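Local structure of fluoroacetyl-CoA-specific thioesterase-like domain-containing protein (Thermanaerovibrio acidaminovorans, 3QOO) at residues K20-S25 with D83-T88; V24-T29 with E37-A42; A43-M48 with S71-L76. The protein is of unknown function but has a hot-dog fold related to fluoroacetyl-CoA-specific thioesterases, so it may act on acyl-CoA thioesters. One frame throughout, in Å; residues are numbered along the deposited sequence.

Contact 1: residues K20-S25 with D83-T88; sequences KKVSVS and DDVTFT. With NA (sodium ion), chain B.
Lys21 and Asp84 reach toward each other between two antiparallel strands of the hot-dog sheet, where the end of strand 15-21 pairs with the start of strand 84-95. Lys20 and Val85 form a hydrogen-bonded pair: Lys20 N donates a hydrogen bond to Val85 O, and Val85 N donates one to Lys20 O. Lys21 and Asp84 are the neighbouring non-hydrogen-bonded pair, and their side chains rise on the same face of the sheet. They cross at a slant and meet in a salt bridge, with Lys21 NZ 2.8 Å from Asp84 OD2. The lysine nitrogen takes the syn lone pair of that oxygen. Lys21 NZ also lies 3.1 Å from Asp84 OD1, a weak bond. The Lys21 chain first runs extended, then turns at chi3 (-61°) and chi4 (-84°). These two bends bring the ammonium group to the oxygen side of the carboxylate, and Lys21 CE packs on Asp84 OD1 on the way.

On the other face Lys20, Val85 and Phe87 come together. Lys20 CB lies 3.9 Å from Phe87 CE2, and the two side chains run alongside each other in the same direction. The Lys20 ammonium group leaves this neighbourhood for a salt bridge with Asp26. Val22 CG2 meets Val85 CG2 at a slant, and Met39 also packs against Val22. Phe87 continues inward to Thr47 and Leu51 of helix 41-56.

After Lys21 the strand ends, and the chain goes on to bind a sodium ion through Ser23 OG and Ser25 OG, with three waters as further ligands. Beyond the paired residues, Val22 N donates to Asp83 O at 2.9 Å. This bond is nearly straight, 165° at the hydrogen, and the same Asp83 O receives a CH contact from Lys21 CA at 3.4 Å.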
# COMPACT_ATOMS: atom_id res chain seq x y z
N LYS A 20 11.03 -12.63 -0.71
CA LYS A 20 11.44 -11.34 -1.17
C LYS A 20 12.61 -10.88 -0.30
O LYS A 20 12.44 -10.80 0.91
CB LYS A 20 10.23 -10.41 -1.01
CG LYS A 20 10.45 -8.98 -1.12
CD LYS A 20 10.78 -8.52 -2.49
CE LYS A 20 10.99 -7.02 -2.46
NZ LYS A 20 11.41 -6.46 -3.78
N LYS A 21 13.75 -10.54 -0.91
CA LYS A 21 14.87 -9.97 -0.17
C LYS A 21 14.67 -8.46 -0.03
O LYS A 21 14.36 -7.76 -1.00
CB LYS A 21 16.23 -10.24 -0.85
CG LYS A 21 17.38 -10.03 0.15
CD LYS A 21 18.69 -10.49 -0.33
CE LYS A 21 18.67 -11.94 -0.61
NZ LYS A 21 18.90 -12.79 0.57
N VAL A 22 14.86 -7.95 1.17
CA VAL A 22 14.65 -6.51 1.39
C VAL A 22 15.85 -5.76 0.84
O VAL A 22 16.98 -5.93 1.31
CB VAL A 22 14.40 -6.17 2.86
CG1 VAL A 22 14.20 -4.67 3.04
CG2 VAL A 22 13.23 -6.98 3.42
N SER A 23 15.60 -4.86 -0.11
CA SER A 23 16.62 -4.06 -0.76
C SER A 23 16.30 -2.57 -0.63
O SER A 23 15.23 -2.20 -0.18
CB SER A 23 16.77 -4.45 -2.22
OG SER A 23 15.66 -3.98 -2.99
N VAL A 24 17.23 -1.74 -1.06
CA VAL A 24 17.06 -0.29 -0.90
C VAL A 24 15.77 0.20 -1.60
O VAL A 24 15.08 1.08 -1.09
CB VAL A 24 18.35 0.50 -1.32
CG1 VAL A 24 18.65 0.31 -2.80
CG2 VAL A 24 18.29 1.99 -0.88
N SER A 25 15.38 -0.40 -2.73
CA SER A 25 14.17 0.04 -3.42
C SER A 25 12.90 -0.30 -2.66
O SER A 25 11.83 0.24 -2.94
CB SER A 25 14.11 -0.50 -4.82
OG SER A 25 14.00 -1.89 -4.84
N ASP A 83 17.11 -8.86 4.90
CA ASP A 83 16.19 -9.91 5.36
C ASP A 83 15.53 -10.57 4.19
O ASP A 83 15.36 -9.96 3.16
CB ASP A 83 15.11 -9.24 6.19
CG ASP A 83 14.32 -10.18 7.07
OD1 ASP A 83 14.72 -11.34 7.33
OD2 ASP A 83 13.28 -9.70 7.60
N ASP A 84 15.20 -11.85 4.34
CA ASP A 84 14.36 -12.58 3.39
C ASP A 84 13.01 -12.76 4.01
O ASP A 84 12.86 -13.41 5.05
CB ASP A 84 14.99 -13.91 3.01
CG ASP A 84 16.12 -13.70 2.08
OD1 ASP A 84 15.87 -13.20 0.98
OD2 ASP A 84 17.24 -14.04 2.44
N VAL A 85 12.02 -12.17 3.37
CA VAL A 85 10.64 -12.19 3.83
C VAL A 85 9.79 -13.11 2.97
O VAL A 85 9.71 -12.92 1.76
CB VAL A 85 10.04 -10.75 3.83
CG1 VAL A 85 8.64 -10.77 4.38
CG2 VAL A 85 10.92 -9.81 4.65
N THR A 86 9.21 -14.12 3.61
CA THR A 86 8.31 -15.04 2.92
C THR A 86 6.88 -14.49 2.99
O THR A 86 6.34 -14.30 4.08
CB THR A 86 8.37 -16.44 3.53
OG1 THR A 86 9.71 -16.89 3.43
CG2 THR A 86 7.43 -17.41 2.87
N PHE A 87 6.30 -14.24 1.83
CA PHE A 87 4.92 -13.81 1.69
C PHE A 87 4.05 -14.98 1.32
O PHE A 87 4.38 -15.74 0.40
CB PHE A 87 4.79 -12.75 0.61
CG PHE A 87 5.34 -11.41 0.94
CD1 PHE A 87 4.49 -10.34 1.15
CD2 PHE A 87 6.70 -11.18 0.99
CE1 PHE A 87 4.99 -9.06 1.40
CE2 PHE A 87 7.18 -9.90 1.29
CZ PHE A 87 6.33 -8.85 1.49
N THR A 88 2.92 -15.10 2.03
CA THR A 88 1.90 -16.09 1.72
C THR A 88 0.60 -15.35 1.49
O THR A 88 0.16 -14.60 2.38
CB THR A 88 1.72 -17.09 2.87
OG1 THR A 88 2.97 -17.67 3.20
CG2 THR A 88 0.74 -18.20 2.44
NA NA B . 15.67 -3.50 -5.39
O HOH W 1 17.33 -1.77 -4.87
O HOH W 2 14.06 -5.20 -5.67
O HOH W 3 15.50 -2.79 -7.68

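Contact 2: residues V24-T29 with E37-A42; sequences VSDTVT and EFMSTA. With NA (sodium ion), chain B.
The N-terminus of helix 41-56, the long helix of the hot-dog fold, is tied here to the loop after strand 15-21, with Ser40 at the N-cap position. The same loop holds Ser25, whose OG binds the sodium ion. Ser40 meets two residues of the loop. Ser40 N donates to Asp26 O at 2.9 Å, with 170° at the hydrogen. Ser40 OG lies 2.6 Å from Thr29 OG1 in a hydroxyl-hydroxyl hydrogen bond, and it also caps Ala43 N in the first turn of the helix. Ser40 OG stands between its own N and carbonyl carbon (chi1 73°), which lets it face both partners.

Next to this, Thr27 CG2 packs on Phe38 O at 3.3 Å. In the selenomethionine Met39 a bend at chi3 (-101°) brings Met39 CE within 3.7 Å of Asp26 CB, and the two side chains lie alongside each other. The Asp26 carboxylate turns elsewhere, to Ser23 and Lys20. Ala42 packs on Ala42 of the second subunit.

At the helix start, then, Asp26 O takes the Ser40 amide, Ser40 OG serves both Thr29 OG1 and Ala43 N, and Ala42 N meets a water shared with Thr29 O.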
# COMPACT_ATOMS: atom_id res chain seq x y z
N VAL A 24 17.23 -1.74 -1.06
CA VAL A 24 17.06 -0.29 -0.90
C VAL A 24 15.77 0.20 -1.60
O VAL A 24 15.08 1.08 -1.09
CB VAL A 24 18.35 0.50 -1.32
CG1 VAL A 24 18.65 0.31 -2.80
CG2 VAL A 24 18.29 1.99 -0.88
N SER A 25 15.38 -0.40 -2.73
CA SER A 25 14.17 0.04 -3.42
C SER A 25 12.90 -0.30 -2.66
O SER A 25 11.83 0.24 -2.94
CB SER A 25 14.11 -0.50 -4.82
OG SER A 25 14.00 -1.89 -4.84
N ASP A 26 12.99 -1.18 -1.68
CA ASP A 26 11.89 -1.59 -0.83
C ASP A 26 11.80 -0.76 0.43
O ASP A 26 10.87 -0.95 1.20
CB ASP A 26 12.04 -3.07 -0.44
CG ASP A 26 12.16 -3.98 -1.63
OD1 ASP A 26 11.24 -3.92 -2.46
OD2 ASP A 26 13.15 -4.75 -1.73
N THR A 27 12.75 0.14 0.69
CA THR A 27 12.78 0.92 1.93
C THR A 27 12.62 2.39 1.63
O THR A 27 12.14 3.16 2.50
CB THR A 27 14.10 0.73 2.70
OG1 THR A 27 15.18 1.37 1.98
CG2 THR A 27 14.42 -0.71 2.97
N VAL A 28 13.05 2.80 0.44
CA VAL A 28 13.07 4.22 0.09
C VAL A 28 11.64 4.73 0.02
O VAL A 28 11.36 5.92 0.23
CB VAL A 28 13.79 4.48 -1.26
CG1 VAL A 28 15.24 4.08 -1.15
CG2 VAL A 28 13.06 3.83 -2.43
N THR A 29 10.73 3.79 -0.26
CA THR A 29 9.30 4.04 -0.33
C THR A 29 8.62 4.26 1.04
O THR A 29 7.39 4.52 1.11
CB THR A 29 8.63 2.94 -1.12
OG1 THR A 29 9.10 1.66 -0.66
CG2 THR A 29 8.99 3.09 -2.61
N GLU A 37 16.20 1.63 7.06
CA GLU A 37 16.70 0.30 7.45
C GLU A 37 15.71 -0.82 7.19
O GLU A 37 16.11 -1.96 7.24
CB GLU A 37 17.13 0.23 8.92
CG GLU A 37 18.54 0.68 9.15
CD GLU A 37 19.11 0.36 10.51
OE1 GLU A 37 19.12 -0.82 10.93
OE2 GLU A 37 19.65 1.26 11.13
N PHE A 38 14.44 -0.54 6.95
CA PHE A 38 13.48 -1.64 6.85
C PHE A 38 12.41 -1.42 5.81
O PHE A 38 12.18 -0.32 5.32
CB PHE A 38 12.89 -1.92 8.24
CG PHE A 38 12.28 -0.72 8.92
CD1 PHE A 38 10.96 -0.38 8.69
CD2 PHE A 38 13.02 0.00 9.83
CE1 PHE A 38 10.40 0.67 9.34
CE2 PHE A 38 12.47 1.07 10.49
CZ PHE A 38 11.17 1.41 10.25
N MSE A 39 11.76 -2.52 5.45
CA MSE A 39 10.83 -2.54 4.34
C MSE A 39 9.61 -1.66 4.61
O MSE A 39 9.04 -1.67 5.71
CB MSE A 39 10.38 -3.99 4.13
CG MSE A 39 9.39 -4.19 2.96
SE MSE A 39 9.10 -6.08 2.51
CE MSE A 39 10.22 -5.92 1.11
N SER A 40 9.20 -0.91 3.59
CA SER A 40 8.07 0.03 3.68
C SER A 40 6.73 -0.67 3.50
O SER A 40 6.61 -1.78 2.94
CB SER A 40 8.19 1.06 2.59
OG SER A 40 7.89 0.49 1.34
N THR A 41 5.68 -0.00 3.93
CA THR A 41 4.34 -0.51 3.72
C THR A 41 4.03 -0.66 2.24
O THR A 41 3.41 -1.64 1.84
CB THR A 41 3.31 0.40 4.37
OG1 THR A 41 3.71 0.62 5.73
CG2 THR A 41 1.92 -0.25 4.37
N ALA A 42 4.47 0.28 1.42
CA ALA A 42 4.25 0.21 -0.01
C ALA A 42 4.88 -1.05 -0.59
O ALA A 42 4.30 -1.70 -1.49
CB ALA A 42 4.81 1.44 -0.74
NA NA B . 15.67 -3.50 -5.39
O HOH W 1 17.33 -1.77 -4.87
O HOH W 4 5.06 3.36 2.15
O HOH W 2 14.06 -5.20 -5.67
O HOH W 3 15.50 -2.79 -7.68

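Contact 3: residues A43-M48 with S71-L76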
# COMPACT_ATOMS: atom_id res chain seq x y z
N ALA A 43 6.06 -1.42 -0.10
CA ALA A 43 6.72 -2.63 -0.57
C ALA A 43 5.94 -3.87 -0.18
O ALA A 43 5.83 -4.81 -0.98
CB ALA A 43 8.14 -2.71 -0.02
N PHE A 44 5.46 -3.94 1.05
CA PHE A 44 4.59 -5.06 1.44
C PHE A 44 3.39 -5.15 0.53
O PHE A 44 3.01 -6.25 0.09
CB PHE A 44 4.13 -4.94 2.89
CG PHE A 44 5.20 -5.27 3.89
CD1 PHE A 44 5.58 -6.56 4.12
CD2 PHE A 44 5.75 -4.29 4.68
CE1 PHE A 44 6.54 -6.88 5.03
CE2 PHE A 44 6.71 -4.61 5.62
CZ PHE A 44 7.11 -5.90 5.80
N LEU A 45 2.80 -4.01 0.21
CA LEU A 45 1.63 -3.97 -0.66
C LEU A 45 1.97 -4.44 -2.08
O LEU A 45 1.25 -5.26 -2.66
CB LEU A 45 1.02 -2.57 -0.65
CG LEU A 45 -0.48 -2.46 -0.91
CD1 LEU A 45 -0.98 -1.11 -0.48
CD2 LEU A 45 -0.85 -2.73 -2.35
N GLU A 46 3.04 -3.93 -2.65
CA GLU A 46 3.44 -4.30 -3.99
C GLU A 46 3.61 -5.83 -4.10
O GLU A 46 3.23 -6.46 -5.09
CB GLU A 46 4.74 -3.60 -4.36
CG GLU A 46 5.22 -3.94 -5.74
CD GLU A 46 6.56 -3.33 -6.07
OE1 GLU A 46 7.03 -2.45 -5.32
OE2 GLU A 46 7.12 -3.74 -7.11
N THR A 47 4.21 -6.43 -3.08
CA THR A 47 4.50 -7.85 -3.10
C THR A 47 3.21 -8.68 -2.96
O THR A 47 3.01 -9.69 -3.63
CB THR A 47 5.53 -8.21 -2.03
OG1 THR A 47 6.68 -7.34 -2.11
CG2 THR A 47 5.91 -9.66 -2.18
N MSE A 48 2.31 -8.21 -2.10
CA MSE A 48 1.00 -8.79 -1.99
C MSE A 48 0.26 -8.77 -3.33
O MSE A 48 -0.32 -9.78 -3.75
CB MSE A 48 0.20 -8.07 -0.91
CG MSE A 48 -1.26 -8.57 -0.81
SE MSE A 48 -2.21 -7.92 0.78
CE MSE A 48 -2.15 -5.99 0.44
N SER A 71 -6.86 -2.45 -0.58
CA SER A 71 -5.76 -3.12 0.11
C SER A 71 -5.62 -2.59 1.51
O SER A 71 -5.86 -1.39 1.76
CB SER A 71 -4.44 -2.95 -0.63
OG SER A 71 -4.45 -3.64 -1.87
N GLU A 72 -5.20 -3.42 2.44
CA GLU A 72 -4.88 -3.05 3.81
C GLU A 72 -3.65 -3.78 4.25
O GLU A 72 -3.50 -4.99 3.93
CB GLU A 72 -6.05 -3.38 4.72
CG GLU A 72 -5.91 -2.95 6.15
CD GLU A 72 -7.17 -3.04 6.97
OE1 GLU A 72 -7.03 -2.79 8.22
OE2 GLU A 72 -8.25 -3.49 6.40
N VAL A 73 -2.74 -3.11 4.94
CA VAL A 73 -1.54 -3.71 5.50
C VAL A 73 -1.41 -3.31 6.95
O VAL A 73 -1.61 -2.13 7.29
CB VAL A 73 -0.26 -3.30 4.70
CG1 VAL A 73 1.02 -3.85 5.35
CG2 VAL A 73 -0.38 -3.75 3.27
N HIS A 74 -1.09 -4.28 7.80
CA HIS A 74 -0.70 -4.03 9.19
C HIS A 74 0.76 -4.39 9.37
O HIS A 74 1.18 -5.51 9.09
CB HIS A 74 -1.53 -4.88 10.16
CG HIS A 74 -2.99 -4.62 10.11
ND1 HIS A 74 -3.88 -5.27 10.95
CD2 HIS A 74 -3.76 -3.81 9.32
CE1 HIS A 74 -5.12 -4.88 10.68
NE2 HIS A 74 -5.07 -3.98 9.70
N ASN A 75 1.55 -3.43 9.80
CA ASN A 75 2.93 -3.71 10.11
C ASN A 75 3.00 -4.25 11.50
O ASN A 75 2.34 -3.75 12.42
CB ASN A 75 3.77 -2.46 9.97
CG ASN A 75 4.00 -2.11 8.54
OD1 ASN A 75 4.65 -2.86 7.82
ND2 ASN A 75 3.43 -1.00 8.10
N LEU A 76 3.79 -5.28 11.65
CA LEU A 76 4.00 -5.94 12.96
C LEU A 76 5.40 -5.75 13.50
O LEU A 76 5.58 -5.47 14.68
CB LEU A 76 3.69 -7.43 12.87
CG LEU A 76 2.29 -7.75 12.35
CD1 LEU A 76 2.13 -9.25 12.49
CD2 LEU A 76 1.10 -7.01 12.87
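Phe44 lays its CB against Val73 CG1, 4.1 Å away, while its ring extends towards Asn75. In the Asn75 conformer given, one of two, Asn75 OD1 lies 3.5 Å from Phe44 CE2, in an oblique approach with the ring and amide planes 61° apart. The other end of that amide, Asn75 ND2, is probably hydrogen-bonded to Thr41. Phe44 also packs against Val112 and Ala113 of strand 110-123.

Met48, a selenomethionine, carries the next part of the contact. Its chain is extended as far as SE and then bends at chi3 (62°), which turns CE towards the strand. Met48 CE lies 4.0 Å from Val73 CG2 and 4.0 Å from Ser71 CB. This is the hot-dog fold seen at its core, with the long helix packed on the sheet: the axes of helix 43-48 and strand 71-75 approach to 9.0 Å, with 130° between their directions. The contact has no hydrogen bond between helix and strand.

Leu45 packs on Ser71, with Leu45 CD1 3.9 Å from Ser71 CB and Leu45 CD2 3.7 Å from Ser71 OG. That hydroxyl is hydrogen-bonded to Gln117. The strand is also the edge of the sheet within the chain: Ser71 to His74 pair with an antiparallel strand of the second subunit, so the sheet runs on across the dimer interface, and Leu45 packs on Leu45 of that subunit.

Overall arrangement
Contacts 1 and 2 share Val24 and Ser25 and the sodium site, and their centres are about 10 Å apart. The Lys20-Asp26 salt bridge joins them, and Met39 CE packs 3.8 Å from Lys20 CG. Contact 3 lies farther along helix 41-56, about 11 Å from contact 2 and 12 Å from contact 1, centre to centre. Along the chain it is nested inside the loop closed by contact 1. Phe87 CZ meets Phe44 CD1 at 3.6 Å, which joins contacts 1 and 3 between sheet and helix. Met39 SE lies 3.7 Å from Phe44 CE1, linking contacts 2 and 3. Both of these contacts also touch the second subunit.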